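Local coordinates for cobalamin biosynthesis precorrin-6Y methylase (cbiE) (Archaeoglobus fulgidus, PDB 2BB3), which probably methylates a precorrin intermediate with S-adenosyl-L-methionine on the route to adenosylcobalamin, and is seen here with S-adenosyl-L-homocysteine bound, at residues G52-R55 and A56-A60; G76-I79 and R80-M83; A122-S125 and V126-A129; L204-D207 and Y208-I211. All coordinates share one frame; numbering follows the deposited sequence.

Interaction 1: residues G52-R55 and A56-A60; sequences GSRR and ALELA
The guanidinium of Arg54 is met at its edge by Glu58, whose OE1 lies near the plane of the group and pairs with NH1, while the carboxylate is turned 71° against that plane. Arg54 NH1 and Glu58 OE1 form a salt bridge whose modelled length, 2.3 Å, is very short; since Arg54 was deposited in two conformers, the fine geometry is doubtful. The Arg55 guanidinium is approached obliquely instead: its NH2 lies 3.5 Å from Leu59 CD1, the two side chains running alongside each other, and Tyr208 makes a cation-pi contact with the same arginine. The Arg54-Glu58 and Arg55-Leu59 pairs, each i to i+4, stand on helix 54-59, the connecting helix of the beta-alpha-beta unit that strand 49-52 opens and strand 68-70 closes. Ser53 is its N-cap. A chi1 of 75° sets OG between the serine's own backbone N and carbonyl carbon, where Ser53 OG accepts from Ala56 N at 3.1 Å in a nearly straight bond. Ser53 O takes Leu57 N at 2.9 Å. Leu57 folds back over the strand end, CD1 lying 3.3 Å from Gly52 O, and also packs on Ile94 of strand 91-95. Exchanging Leu57 for an alanine removes both methyls and would probably open a gap between helix, strand end and Ile94. Farther along, Arg54 O and Arg55 O receive Glu58 N and Leu59 N.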
# COMPACT_ATOMS: atom_id res chain seq x y z
N GLY A 52 10.79 16.24 -8.64
CA GLY A 52 10.87 14.81 -8.49
C GLY A 52 12.15 14.25 -9.09
O GLY A 52 12.79 14.89 -9.93
N SER A 53 12.54 13.06 -8.67
CA SER A 53 13.72 12.38 -9.20
C SER A 53 13.40 12.00 -10.64
O SER A 53 12.23 11.96 -11.03
CB SER A 53 13.97 11.09 -8.44
OG SER A 53 13.02 10.12 -8.85
N ARG A 54 14.40 11.74 -11.47
CA ARG A 54 14.06 11.41 -12.86
C ARG A 54 13.16 10.18 -12.94
O ARG A 54 12.18 10.21 -13.70
CB ARG A 54 15.31 11.21 -13.75
CG ARG A 54 15.00 11.40 -15.27
CD ARG A 54 16.19 11.15 -16.21
NE ARG A 54 16.14 12.01 -17.40
CZ ARG A 54 15.32 11.84 -18.44
NH1 ARG A 54 14.45 10.84 -18.47
NH2 ARG A 54 15.34 12.71 -19.45
N ARG A 55 13.43 9.12 -12.18
CA ARG A 55 12.53 7.97 -12.25
C ARG A 55 11.09 8.35 -11.93
O ARG A 55 10.17 7.96 -12.64
CB ARG A 55 12.97 6.88 -11.27
CG ARG A 55 13.99 5.89 -11.84
CD ARG A 55 14.17 4.68 -10.90
NE ARG A 55 12.90 4.00 -10.63
CZ ARG A 55 12.18 3.36 -11.56
NH1 ARG A 55 12.59 3.31 -12.82
NH2 ARG A 55 11.04 2.78 -11.22
N ALA A 56 10.90 9.12 -10.86
CA ALA A 56 9.55 9.52 -10.49
C ALA A 56 8.91 10.34 -11.62
O ALA A 56 7.74 10.14 -11.94
CB ALA A 56 9.56 10.31 -9.18
N LEU A 57 9.66 11.26 -12.22
CA LEU A 57 9.12 12.06 -13.31
C LEU A 57 8.85 11.22 -14.55
O LEU A 57 7.81 11.37 -15.19
CB LEU A 57 10.08 13.21 -13.66
CG LEU A 57 10.34 14.14 -12.48
CD1 LEU A 57 11.37 15.21 -12.84
CD2 LEU A 57 9.02 14.78 -12.04
N GLU A 58 9.79 10.34 -14.87
CA GLU A 58 9.62 9.46 -16.02
C GLU A 58 8.34 8.65 -15.85
O GLU A 58 7.43 8.71 -16.69
CB GLU A 58 10.84 8.54 -16.18
CG GLU A 58 12.10 9.25 -16.72
CD GLU A 58 13.35 8.35 -16.81
OE1 GLU A 58 14.25 8.66 -17.62
OE2 GLU A 58 13.44 7.35 -16.06
N LEU A 59 8.26 7.92 -14.74
CA LEU A 59 7.11 7.09 -14.42
C LEU A 59 5.79 7.82 -14.59
O LEU A 59 4.89 7.31 -15.24
CB LEU A 59 7.23 6.57 -12.98
CG LEU A 59 7.89 5.19 -12.86
CD1 LEU A 59 8.25 4.87 -11.40
CD2 LEU A 59 6.91 4.17 -13.43
N ALA A 60 5.70 9.02 -14.03
CA ALA A 60 4.48 9.82 -14.13
C ALA A 60 4.30 10.46 -15.52
O ALA A 60 3.33 11.18 -15.75
CB ALA A 60 4.47 10.90 -13.05

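Interaction 2: residues G76-I79 and R80-M83; sequences GDEI and RRIM
Glu78 and Arg81 are brought together by matching first torsions, each CG standing anti to its backbone N (chi1 177° and -165°), after which the glutamate bends at chi2 and the arginine at chi3. The carboxylate then reaches the guanidinium at its edge, the two planes 57° apart, in a salt bridge from Glu78 OE1 to Arg81 NH1; the latter atom is crowded in the model, so the length of the bond is uncertain. Asp77 O lies over one face of the same guanidinium, 4.0 Å above the plane and shifted toward the rim. A lysine in place of Glu78 is likely to cost Arg81 its salt-bridge partner and set two positive groups side by side, the Asp77 carboxylate lying farther off. On another flank, the selenomethionine Met83 crosses Ile79, its CE pressing tightly on Ile79 CG2 at 3.4 Å. Backbone bonds of the ordinary i to i+4 kind, such as Arg80 N to Gly76 O at 2.7 Å, thread the turn. Outside the turn, Arg80 NH2 makes a weak hydrogen bond to Glu110 O. Helix 76-88 lays Ile82 on Val91 and Val93 of strand 91-95, while Ile79 and Met83 rest on Ile111 and Val115 of the neighbouring loops.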
# COMPACT_ATOMS: atom_id res chain seq x y z
N GLY A 76 16.51 17.74 3.96
CA GLY A 76 15.64 18.78 4.49
C GLY A 76 15.69 20.12 3.78
O GLY A 76 14.66 20.63 3.34
N ASP A 77 16.90 20.65 3.65
CA ASP A 77 17.17 21.92 2.99
C ASP A 77 16.52 22.04 1.62
O ASP A 77 15.92 23.07 1.28
CB ASP A 77 18.69 22.09 2.85
CG ASP A 77 19.37 20.80 2.39
OD1 ASP A 77 19.34 19.81 3.15
OD2 ASP A 77 19.93 20.78 1.27
N GLU A 78 16.62 20.97 0.85
CA GLU A 78 16.10 20.93 -0.51
C GLU A 78 14.56 20.90 -0.48
O GLU A 78 13.90 21.54 -1.30
CB GLU A 78 16.64 19.71 -1.27
CG GLU A 78 16.08 19.54 -2.68
CD GLU A 78 16.35 20.75 -3.58
OE1 GLU A 78 15.40 21.52 -3.87
OE2 GLU A 78 17.51 20.94 -4.00
N ILE A 79 13.98 20.16 0.47
CA ILE A 79 12.52 20.10 0.56
C ILE A 79 11.98 21.40 1.14
O ILE A 79 10.87 21.80 0.83
CB ILE A 79 12.04 18.87 1.40
CG1 ILE A 79 11.99 17.61 0.54
CG2 ILE A 79 10.61 19.08 1.89
CD1 ILE A 79 13.26 17.27 -0.17
N ARG A 80 12.78 22.06 1.97
CA ARG A 80 12.37 23.34 2.54
C ARG A 80 12.24 24.37 1.43
O ARG A 80 11.28 25.15 1.39
CB ARG A 80 13.37 23.84 3.59
CG ARG A 80 13.25 23.17 4.95
CD ARG A 80 13.95 23.98 6.06
NE ARG A 80 14.11 23.17 7.26
CZ ARG A 80 14.90 22.09 7.33
NH1 ARG A 80 15.60 21.71 6.28
NH2 ARG A 80 14.96 21.38 8.46
N ARG A 81 13.22 24.37 0.52
CA ARG A 81 13.21 25.30 -0.61
C ARG A 81 11.91 25.11 -1.38
O ARG A 81 11.10 26.03 -1.49
CB ARG A 81 14.42 25.04 -1.53
CG ARG A 81 14.71 26.17 -2.52
CD ARG A 81 15.93 25.89 -3.42
NE ARG A 81 17.13 25.54 -2.65
CZ ARG A 81 17.53 24.29 -2.43
NH1 ARG A 81 16.83 23.28 -2.93
NH2 ARG A 81 18.61 24.04 -1.71
N ILE A 82 11.72 23.89 -1.90
CA ILE A 82 10.52 23.54 -2.65
C ILE A 82 9.27 23.98 -1.90
O ILE A 82 8.33 24.51 -2.48
CB ILE A 82 10.43 22.00 -2.85
CG1 ILE A 82 11.58 21.51 -3.71
CG2 ILE A 82 9.08 21.63 -3.46
CD1 ILE A 82 11.59 20.01 -3.93
N MSE A 83 9.30 23.75 -0.59
CA MSE A 83 8.20 24.08 0.30
C MSE A 83 7.84 25.57 0.22
O MSE A 83 6.69 25.91 -0.05
CB MSE A 83 8.60 23.72 1.74
CG MSE A 83 7.46 23.28 2.63
SE MSE A 83 7.92 21.66 3.59
CE MSE A 83 7.55 20.42 2.16

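Interaction 3: residues A122-S125 and V126-A129; sequences AISS and VQVA. With SAH (S-adenosyl-L-homocysteine), chain C.
Ser124 and Gln127 grip each other in both directions, and the glutamine does so from an unusual angle: its OE1 accepts Ser124 N at 2.9 Å, yet the donor stands 36° out of the amide carbonyl plane. In return Ser124 OG accepts Gln127 N at 3.2 Å. This is a capping box at the start of helix 125-133, in the tetrapyrrole methylase fold, where the loop after strand 116-120 turns into the helix. A water bridges Ser124 OG and Gln127 OE1, accepting from the hydroxyl (2.8 Å from OG) and donating to the amide oxygen, which therefore carries two bonds in a buried place. The amide's NE2 is also used, in a weak hydrogen bond to Asp98 OD2 of the second subunit. Outside the box Ile123 and Val128 cross at about a right angle, CG2 meeting CG2 at 4.0 Å; an apolar pair spanning the residue before the cap and the fourth helical residue is a hydrophobic staple.

The capped end faces the ligand. Ser125 N donates to the S-adenosyl-L-homocysteine carboxylate atom O in an almost straight bond (175°), and the amino terminus of the helix would be expected to favour that negative group. The fit is close as well: Ser124 CB lies 3.0 Å from the other carboxylate oxygen, OXT. A chi1 of 56° brings the Ser125 hydroxyl round to the same acceptor as its amide, so that OG donates to the ligand's O at 3.2 Å.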
# COMPACT_ATOMS: atom_id res chain seq x y z
N ALA A 122 -0.06 6.22 -4.10
CA ALA A 122 0.11 5.56 -5.39
C ALA A 122 0.50 4.12 -5.07
O ALA A 122 0.68 3.78 -3.91
CB ALA A 122 1.20 6.25 -6.22
N ILE A 123 0.67 3.27 -6.08
CA ILE A 123 1.04 1.89 -5.84
C ILE A 123 2.54 1.72 -5.60
O ILE A 123 3.37 2.15 -6.40
CB ILE A 123 0.51 1.02 -7.00
CG1 ILE A 123 -1.02 0.91 -6.81
CG2 ILE A 123 1.19 -0.36 -7.02
CD1 ILE A 123 -1.75 0.60 -8.02
N SER A 124 2.88 1.11 -4.46
CA SER A 124 4.27 0.94 -4.08
C SER A 124 4.88 -0.38 -4.52
O SER A 124 4.17 -1.32 -4.87
CB SER A 124 4.42 1.06 -2.56
OG SER A 124 3.76 0.01 -1.90
N SER A 125 6.21 -0.44 -4.47
CA SER A 125 6.91 -1.65 -4.86
C SER A 125 6.53 -2.71 -3.83
O SER A 125 6.57 -3.92 -4.10
CB SER A 125 8.43 -1.41 -4.89
OG SER A 125 8.90 -0.92 -3.64
N VAL A 126 6.17 -2.24 -2.64
CA VAL A 126 5.75 -3.14 -1.59
C VAL A 126 4.48 -3.86 -2.04
O VAL A 126 4.37 -5.08 -1.91
CB VAL A 126 5.50 -2.39 -0.26
CG1 VAL A 126 4.60 -3.27 0.68
CG2 VAL A 126 6.84 -2.10 0.42
N GLN A 127 3.52 -3.11 -2.58
CA GLN A 127 2.29 -3.72 -3.05
C GLN A 127 2.51 -4.67 -4.22
O GLN A 127 1.90 -5.75 -4.28
CB GLN A 127 1.29 -2.64 -3.49
CG GLN A 127 0.58 -1.96 -2.35
CD GLN A 127 -0.12 -0.72 -2.81
OE1 GLN A 127 0.50 0.33 -2.95
NE2 GLN A 127 -1.43 -0.83 -3.07
N VAL A 128 3.38 -4.27 -5.14
CA VAL A 128 3.65 -5.13 -6.29
C VAL A 128 4.28 -6.45 -5.82
O VAL A 128 3.88 -7.51 -6.29
CB VAL A 128 4.56 -4.40 -7.31
CG1 VAL A 128 5.01 -5.33 -8.41
CG2 VAL A 128 3.79 -3.22 -7.91
N ALA A 129 5.21 -6.38 -4.87
CA ALA A 129 5.86 -7.60 -4.34
C ALA A 129 4.85 -8.51 -3.63
O ALA A 129 4.82 -9.72 -3.83
CB ALA A 129 7.02 -7.23 -3.37
N SAH C . 8.27 5.13 -2.51
CA SAH C . 8.70 3.91 -3.05
CB SAH C . 9.94 3.38 -2.33
CG SAH C . 11.25 4.16 -2.22
SD SAH C . 12.49 3.61 -1.08
C SAH C . 7.54 2.98 -3.08
O SAH C . 7.79 2.04 -3.71
OXT SAH C . 6.53 3.21 -2.47
C5' SAH C . 13.30 2.82 -2.44
C4' SAH C . 13.34 1.31 -2.37
O4' SAH C . 12.19 0.69 -2.78
C3' SAH C . 14.49 0.63 -3.06
O3' SAH C . 15.66 0.64 -2.36
C2' SAH C . 13.92 -0.74 -3.22
O2' SAH C . 14.19 -1.54 -2.15
C1' SAH C . 12.45 -0.53 -3.30
N9 SAH C . 12.02 -0.51 -4.68
C8 SAH C . 11.61 0.55 -5.31
N7 SAH C . 11.23 0.27 -6.50
C5 SAH C . 11.38 -0.99 -6.67
C6 SAH C . 11.13 -1.80 -7.72
N6 SAH C . 10.68 -1.37 -8.85
N1 SAH C . 11.38 -3.08 -7.60
C2 SAH C . 11.87 -3.56 -6.45
N3 SAH C . 12.10 -2.76 -5.44
C4 SAH C . 11.87 -1.49 -5.53
O HOH W 1 1.95 1.48 -0.35

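Interaction 4: residues L204-D207 and Y208-I211; sequences LESD and YTII. With SAH (S-adenosyl-L-homocysteine), chain C.
Ser206 and Tyr208 form an ST turn, the serine OG accepting the tyrosine N at 3.1 Å, just before strand 209-213 enters the middle of the mixed sheet. The chain directions on the two sides of this turn differ by 135°. Among the hydrogen bonds, a second one tightens the bend: Thr209 OG1 donates to Ser206 O at 2.6 Å, coming from well above the carbonyl plane, 44° out of it. OG1 gets there by standing anti to the threonine's carbonyl carbon. The same Ser206 OG is also hydrogen-bonded to Asn186 OD1, so the hydroxyl that closes the turn has a partner beyond it as well; Asp207, whose carboxylate leads away from the turn, pairs through OD1 with Ser169 OG.

Apolar contact is lighter. Leu204 spreads its two methyls over the strand, CD1 lying 4.4 Å from Ile211 CD1 and CD2 near Thr209 CG2, with Phe171 and Leu183 packed about the same leucine.

Contacts with S-adenosyl-L-homocysteine make up the third kind. The ribose faces two backbone carbonyls, O3' lying 3.1 Å from Asp207 O and O2' 3.1 Å from Thr209 O, both of these residues belonging to the observed binding site. At the adenine, Tyr208 O comes within 3.1 Å of C2, and Ile210 CG1 approaches N3 at 3.6 Å. The Tyr208 ring presents its edge to the purine, ring atom CD2 lying 3.9 Å from SAH C8.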
# COMPACT_ATOMS: atom_id res chain seq x y z
N LEU A 204 23.43 -9.90 -3.77
CA LEU A 204 22.54 -8.84 -4.19
C LEU A 204 23.21 -8.16 -5.36
O LEU A 204 24.43 -8.19 -5.46
CB LEU A 204 22.32 -7.82 -3.07
CG LEU A 204 21.65 -8.39 -1.82
CD1 LEU A 204 21.35 -7.24 -0.86
CD2 LEU A 204 20.39 -9.14 -2.21
N GLU A 205 22.43 -7.57 -6.25
CA GLU A 205 23.01 -6.89 -7.39
C GLU A 205 22.22 -5.68 -7.84
O GLU A 205 22.72 -4.87 -8.63
CB GLU A 205 23.21 -7.86 -8.57
CG GLU A 205 22.03 -8.75 -8.91
CD GLU A 205 22.39 -9.87 -9.90
OE1 GLU A 205 23.32 -10.67 -9.61
OE2 GLU A 205 21.75 -9.95 -10.98
N SER A 206 21.00 -5.52 -7.35
CA SER A 206 20.20 -4.37 -7.76
C SER A 206 19.85 -3.46 -6.59
O SER A 206 19.61 -3.92 -5.47
CB SER A 206 18.90 -4.85 -8.40
OG SER A 206 18.11 -3.74 -8.77
N ASP A 207 19.81 -2.15 -6.85
CA ASP A 207 19.43 -1.21 -5.81
C ASP A 207 17.92 -1.15 -5.62
O ASP A 207 17.42 -0.48 -4.72
CB ASP A 207 19.98 0.18 -6.10
CG ASP A 207 21.48 0.26 -5.86
OD1 ASP A 207 21.96 -0.45 -4.94
OD2 ASP A 207 22.16 1.02 -6.58
N TYR A 208 17.19 -1.86 -6.48
CA TYR A 208 15.74 -1.94 -6.37
C TYR A 208 15.43 -3.37 -5.99
O TYR A 208 14.93 -4.15 -6.81
CB TYR A 208 15.08 -1.58 -7.70
CG TYR A 208 15.44 -0.19 -8.13
CD1 TYR A 208 16.45 0.03 -9.07
CD2 TYR A 208 14.84 0.92 -7.53
CE1 TYR A 208 16.86 1.33 -9.39
CE2 TYR A 208 15.25 2.22 -7.84
CZ TYR A 208 16.26 2.41 -8.77
OH TYR A 208 16.72 3.67 -9.05
N THR A 209 15.74 -3.72 -4.74
CA THR A 209 15.53 -5.09 -4.27
C THR A 209 14.63 -5.20 -3.06
O THR A 209 14.86 -4.56 -2.03
CB THR A 209 16.89 -5.75 -3.90
OG1 THR A 209 17.74 -5.74 -5.06
CG2 THR A 209 16.70 -7.19 -3.47
N ILE A 210 13.57 -5.99 -3.18
CA ILE A 210 12.73 -6.17 -2.02
C ILE A 210 13.11 -7.55 -1.54
O ILE A 210 13.22 -8.48 -2.33
CB ILE A 210 11.23 -6.01 -2.34
CG1 ILE A 210 10.92 -4.50 -2.47
CG2 ILE A 210 10.39 -6.62 -1.22
CD1 ILE A 210 9.51 -4.19 -2.89
N ILE A 211 13.38 -7.67 -0.24
CA ILE A 211 13.81 -8.95 0.34
C ILE A 211 12.71 -9.54 1.21
O ILE A 211 12.39 -8.99 2.24
CB ILE A 211 15.06 -8.74 1.23
CG1 ILE A 211 16.23 -8.23 0.38
CG2 ILE A 211 15.41 -10.04 1.95
CD1 ILE A 211 17.54 -8.02 1.18
N SAH C . 8.27 5.13 -2.51
CA SAH C . 8.70 3.91 -3.05
CB SAH C . 9.94 3.38 -2.33
CG SAH C . 11.25 4.16 -2.22
SD SAH C . 12.49 3.61 -1.08
C SAH C . 7.54 2.98 -3.08
O SAH C . 7.79 2.04 -3.71
OXT SAH C . 6.53 3.21 -2.47
C5' SAH C . 13.30 2.82 -2.44
C4' SAH C . 13.34 1.31 -2.37
O4' SAH C . 12.19 0.69 -2.78
C3' SAH C . 14.49 0.63 -3.06
O3' SAH C . 15.66 0.64 -2.36
C2' SAH C . 13.92 -0.74 -3.22
O2' SAH C . 14.19 -1.54 -2.15
C1' SAH C . 12.45 -0.53 -3.30
N9 SAH C . 12.02 -0.51 -4.68
C8 SAH C . 11.61 0.55 -5.31
N7 SAH C . 11.23 0.27 -6.50
C5 SAH C . 11.38 -0.99 -6.67
C6 SAH C . 11.13 -1.80 -7.72
N6 SAH C . 10.68 -1.37 -8.85
N1 SAH C . 11.38 -3.08 -7.60
C2 SAH C . 11.87 -3.56 -6.45
N3 SAH C . 12.10 -2.76 -5.44
C4 SAH C . 11.87 -1.49 -5.53

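Three of the four contacts gather round S-adenosyl-L-homocysteine, each from a different element. Interactions 3 and 4 both touch it, at the carboxylate and adenine for the helix start and at the ribose and adenine for the turn, and they meet one another where Ser125 O packs on Ile210 CD1 at 3.2 Å. Interaction 1 joins from a third direction through Arg55, whose side chain is about 5 Å from the ligand and whose CD lies 3.3 Å from Tyr208 OH. Interaction 2 stands apart: its nearest atoms are about 6 Å from interaction 1 and about 17 Å from interactions 3 and 4, and the side chain of Ile79 is about 13 Å from the ligand.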